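Local coordinates for protein fatty acid CoA ligase (Marinactinospora thermotolerans, PDB 6SQ8) that belongs to the ANL superfamily of AMP-binding enzymes and binds adenosine monophosphate in a pocket that includes residues of its C-terminal part, at residues D312-P325 against G382-D394. Numbering follows the deposited sequence.
Sequences DHARRELLTAVGRP and GTFDEDGHLHLTD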
# COMPACT_ATOMS: atom_id res chain seq x y z
N ASP A 312 13.50 9.12 -13.86
CA ASP A 312 12.94 8.00 -14.62
C ASP A 312 11.62 8.43 -15.30
O ASP A 312 11.33 8.00 -16.40
CB ASP A 312 12.65 6.77 -13.75
CG ASP A 312 13.86 6.07 -13.14
OD1 ASP A 312 14.92 6.09 -13.79
OD2 ASP A 312 13.71 5.48 -12.04
N HIS A 313 10.83 9.27 -14.62
CA HIS A 313 9.50 9.74 -15.09
C HIS A 313 9.62 10.68 -16.30
O HIS A 313 8.62 11.09 -16.88
CB HIS A 313 8.76 10.48 -13.97
CG HIS A 313 7.97 9.63 -13.03
ND1 HIS A 313 8.54 9.01 -11.95
CD2 HIS A 313 6.65 9.36 -12.99
CE1 HIS A 313 7.60 8.36 -11.29
NE2 HIS A 313 6.44 8.55 -11.91
N ALA A 314 10.85 11.09 -16.64
CA ALA A 314 11.10 11.99 -17.74
C ALA A 314 11.48 11.20 -19.00
O ALA A 314 11.93 11.79 -19.96
CB ALA A 314 12.17 12.98 -17.35
N ARG A 315 11.32 9.88 -18.99
CA ARG A 315 11.45 9.05 -20.18
C ARG A 315 10.09 8.37 -20.43
O ARG A 315 9.65 7.58 -19.62
CB ARG A 315 12.54 7.99 -19.99
CG ARG A 315 13.88 8.49 -19.43
CD ARG A 315 14.85 9.11 -20.42
NE ARG A 315 15.25 8.24 -21.52
CZ ARG A 315 16.32 8.43 -22.31
NH1 ARG A 315 17.19 9.39 -22.03
NH2 ARG A 315 16.50 7.64 -23.36
N ARG A 316 9.43 8.67 -21.55
CA ARG A 316 8.09 8.10 -21.88
C ARG A 316 8.14 6.57 -21.72
O ARG A 316 7.19 5.98 -21.20
CB ARG A 316 7.61 8.51 -23.29
N GLU A 317 9.26 5.96 -22.15
CA GLU A 317 9.43 4.50 -22.22
C GLU A 317 9.26 3.85 -20.84
O GLU A 317 8.88 2.68 -20.75
CB GLU A 317 10.81 4.09 -22.73
CG GLU A 317 11.40 5.02 -23.79
CD GLU A 317 12.45 5.99 -23.25
OE1 GLU A 317 13.44 5.52 -22.62
OE2 GLU A 317 12.29 7.22 -23.46
N LEU A 318 9.55 4.59 -19.77
CA LEU A 318 9.53 4.06 -18.41
C LEU A 318 8.20 4.32 -17.70
O LEU A 318 8.03 3.93 -16.53
CB LEU A 318 10.68 4.70 -17.63
CG LEU A 318 12.07 4.40 -18.16
CD1 LEU A 318 13.11 5.00 -17.24
CD2 LEU A 318 12.28 2.90 -18.31
N LEU A 319 7.25 4.99 -18.35
CA LEU A 319 5.97 5.28 -17.70
C LEU A 319 5.14 4.01 -17.52
O LEU A 319 4.17 4.04 -16.84
CB LEU A 319 5.22 6.32 -18.53
CG LEU A 319 5.83 7.72 -18.52
CD1 LEU A 319 5.08 8.62 -19.48
CD2 LEU A 319 5.83 8.31 -17.12
N THR A 320 5.56 2.89 -18.12
CA THR A 320 4.90 1.62 -17.92
C THR A 320 5.67 0.76 -16.91
O THR A 320 5.35 -0.42 -16.74
CB THR A 320 4.75 0.85 -19.23
OG1 THR A 320 6.02 0.72 -19.88
CG2 THR A 320 3.76 1.54 -20.15
N ALA A 321 6.67 1.35 -16.25
CA ALA A 321 7.57 0.63 -15.36
C ALA A 321 7.30 0.97 -13.90
O ALA A 321 6.72 2.01 -13.57
CB ALA A 321 9.00 0.95 -15.71
N VAL A 322 7.76 0.07 -13.02
CA VAL A 322 7.72 0.23 -11.57
C VAL A 322 9.08 0.75 -11.11
O VAL A 322 9.19 1.33 -10.03
CB VAL A 322 7.34 -1.07 -10.85
CG1 VAL A 322 5.89 -1.42 -11.08
CG2 VAL A 322 8.22 -2.24 -11.26
N GLY A 323 10.10 0.50 -11.93
CA GLY A 323 11.41 1.06 -11.76
C GLY A 323 12.46 -0.01 -11.55
O GLY A 323 12.23 -1.18 -11.82
N ARG A 324 13.63 0.43 -11.06
CA ARG A 324 14.70 -0.45 -10.67
C ARG A 324 14.36 -1.05 -9.31
O ARG A 324 13.78 -0.37 -8.47
CB ARG A 324 16.03 0.29 -10.65
CG ARG A 324 16.66 0.51 -12.02
CD ARG A 324 18.17 0.66 -11.95
NE ARG A 324 18.73 0.97 -13.26
CZ ARG A 324 18.79 2.20 -13.77
NH1 ARG A 324 18.25 3.22 -13.13
NH2 ARG A 324 19.36 2.40 -14.95
N PRO A 325 14.68 -2.33 -9.04
CA PRO A 325 14.54 -2.88 -7.69
C PRO A 325 15.37 -2.06 -6.69
O PRO A 325 16.40 -1.51 -7.05
CB PRO A 325 15.12 -4.30 -7.81
CG PRO A 325 14.97 -4.63 -9.27
CD PRO A 325 15.21 -3.31 -9.99
N GLY A 382 5.70 -9.99 -15.34
CA GLY A 382 6.38 -8.84 -15.93
C GLY A 382 7.71 -9.19 -16.57
O GLY A 382 8.01 -10.35 -16.84
N THR A 383 8.51 -8.15 -16.84
CA THR A 383 9.77 -8.30 -17.51
C THR A 383 10.63 -7.05 -17.30
O THR A 383 10.12 -5.96 -17.00
CB THR A 383 9.55 -8.55 -19.00
OG1 THR A 383 10.80 -8.96 -19.55
CG2 THR A 383 9.07 -7.32 -19.76
N PHE A 384 11.94 -7.23 -17.50
CA PHE A 384 12.92 -6.17 -17.42
C PHE A 384 13.24 -5.66 -18.83
O PHE A 384 13.25 -6.43 -19.80
CB PHE A 384 14.21 -6.66 -16.76
CG PHE A 384 14.13 -6.83 -15.26
CD1 PHE A 384 14.43 -5.77 -14.42
CD2 PHE A 384 13.77 -8.05 -14.70
CE1 PHE A 384 14.35 -5.93 -13.04
CE2 PHE A 384 13.69 -8.20 -13.33
CZ PHE A 384 13.96 -7.13 -12.50
N ASP A 385 13.54 -4.35 -18.92
CA ASP A 385 13.93 -3.71 -20.16
C ASP A 385 15.47 -3.72 -20.24
O ASP A 385 16.12 -4.25 -19.36
CB ASP A 385 13.27 -2.34 -20.28
CG ASP A 385 13.75 -1.29 -19.29
OD1 ASP A 385 14.82 -1.48 -18.73
OD2 ASP A 385 13.04 -0.30 -19.09
N GLU A 386 16.02 -3.14 -21.31
CA GLU A 386 17.47 -3.07 -21.56
C GLU A 386 18.22 -2.36 -20.42
O GLU A 386 19.37 -2.67 -20.19
CB GLU A 386 17.74 -2.33 -22.87
CG GLU A 386 17.40 -3.12 -24.12
CD GLU A 386 17.88 -2.42 -25.39
OE1 GLU A 386 17.72 -1.17 -25.48
OE2 GLU A 386 18.46 -3.13 -26.26
N ASP A 387 17.57 -1.42 -19.72
CA ASP A 387 18.25 -0.61 -18.68
C ASP A 387 17.96 -1.13 -17.26
O ASP A 387 18.33 -0.49 -16.29
CB ASP A 387 17.84 0.87 -18.77
CG ASP A 387 18.38 1.60 -19.99
OD1 ASP A 387 19.27 1.03 -20.69
OD2 ASP A 387 17.90 2.74 -20.26
N GLY A 388 17.28 -2.27 -17.14
CA GLY A 388 17.06 -2.96 -15.85
C GLY A 388 15.89 -2.43 -15.04
O GLY A 388 15.86 -2.62 -13.83
N HIS A 389 14.92 -1.77 -15.69
CA HIS A 389 13.68 -1.36 -15.05
C HIS A 389 12.66 -2.49 -15.20
O HIS A 389 12.55 -3.08 -16.27
CB HIS A 389 13.14 -0.07 -15.66
CG HIS A 389 14.00 1.12 -15.40
ND1 HIS A 389 15.01 1.48 -16.26
CD2 HIS A 389 13.98 2.05 -14.42
CE1 HIS A 389 15.59 2.57 -15.81
NE2 HIS A 389 14.98 2.94 -14.68
N LEU A 390 11.92 -2.78 -14.13
CA LEU A 390 10.93 -3.81 -14.15
C LEU A 390 9.63 -3.21 -14.70
O LEU A 390 9.24 -2.09 -14.33
CB LEU A 390 10.74 -4.36 -12.74
CG LEU A 390 9.65 -5.42 -12.58
CD1 LEU A 390 9.96 -6.65 -13.41
CD2 LEU A 390 9.47 -5.79 -11.13
N HIS A 391 8.98 -3.97 -15.60
CA HIS A 391 7.69 -3.62 -16.16
C HIS A 391 6.69 -4.73 -15.82
O HIS A 391 6.90 -5.89 -16.17
CB HIS A 391 7.79 -3.47 -17.68
CG HIS A 391 8.47 -2.23 -18.16
ND1 HIS A 391 9.84 -2.10 -18.20
CD2 HIS A 391 7.96 -1.11 -18.71
CE1 HIS A 391 10.15 -0.92 -18.73
NE2 HIS A 391 9.01 -0.30 -19.04
N LEU A 392 5.57 -4.37 -15.18
CA LEU A 392 4.55 -5.34 -14.86
C LEU A 392 3.51 -5.36 -15.98
O LEU A 392 2.93 -4.33 -16.28
CB LEU A 392 3.87 -4.95 -13.55
CG LEU A 392 4.80 -4.92 -12.32
CD1 LEU A 392 4.02 -4.58 -11.06
CD2 LEU A 392 5.58 -6.22 -12.14
N THR A 393 3.23 -6.56 -16.52
CA THR A 393 2.23 -6.74 -17.55
C THR A 393 0.89 -7.19 -16.97
O THR A 393 -0.13 -7.01 -17.65
CB THR A 393 2.72 -7.73 -18.61
OG1 THR A 393 2.83 -9.03 -18.01
CG2 THR A 393 4.02 -7.27 -19.24
N ASP A 394 0.88 -7.77 -15.77
CA ASP A 394 -0.37 -8.27 -15.19
C ASP A 394 -0.17 -8.88 -13.80
O ASP A 394 0.87 -9.42 -13.46
CB ASP A 394 -0.99 -9.37 -16.06
CG ASP A 394 -2.35 -9.03 -16.66
OD1 ASP A 394 -3.08 -8.24 -16.04
OD2 ASP A 394 -2.66 -9.57 -17.74
O HOH W 1 4.51 -1.55 -14.38
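His389 lies flat between two aliphatic groups of 312-325: Leu318 CD1 sits over one face, 3.9 Å from the ring centroid, and Arg324 CG covers the opposite face. The imidazole is thus held by CH-pi contacts on both faces, while its NE2 gives a weak, bent bond to Asp312 OD1 (146° at the hydrogen). His391 repeats the theme on one side, with Ala321 CB 3.7 Å from its ring centroid, and its NE2 points almost straight (172°) in a weak bond to Glu317 O. At Leu390, flanked in sequence by the two histidines, the backbones pair antiparallel: Val322 N donates to Leu390 O at 2.9 Å, and Leu390 N to Gly323 O at 2.8 Å. One water bridges Thr320 O and Leu392 N. Val322 CG1, anti to the carbonyl carbon (chi1 -71°), meets Leu392 CD1 while CG2 faces Leu390 CB.

In the second shell, Asp385 OD1 closes an Asx turn by accepting from Asp387 N and takes His389 N from the opposite face of its carboxylate, probably helping fix the turn before His389. Thr309 N binds Asp312 OD2. Val322, of the AMP pocket, and Leu392 touch AMP and Tyr297. The pairing links strand 303-308 to strand 380-384; helix 279-289 packs on Leu319, and strand 330-334 on Pro325.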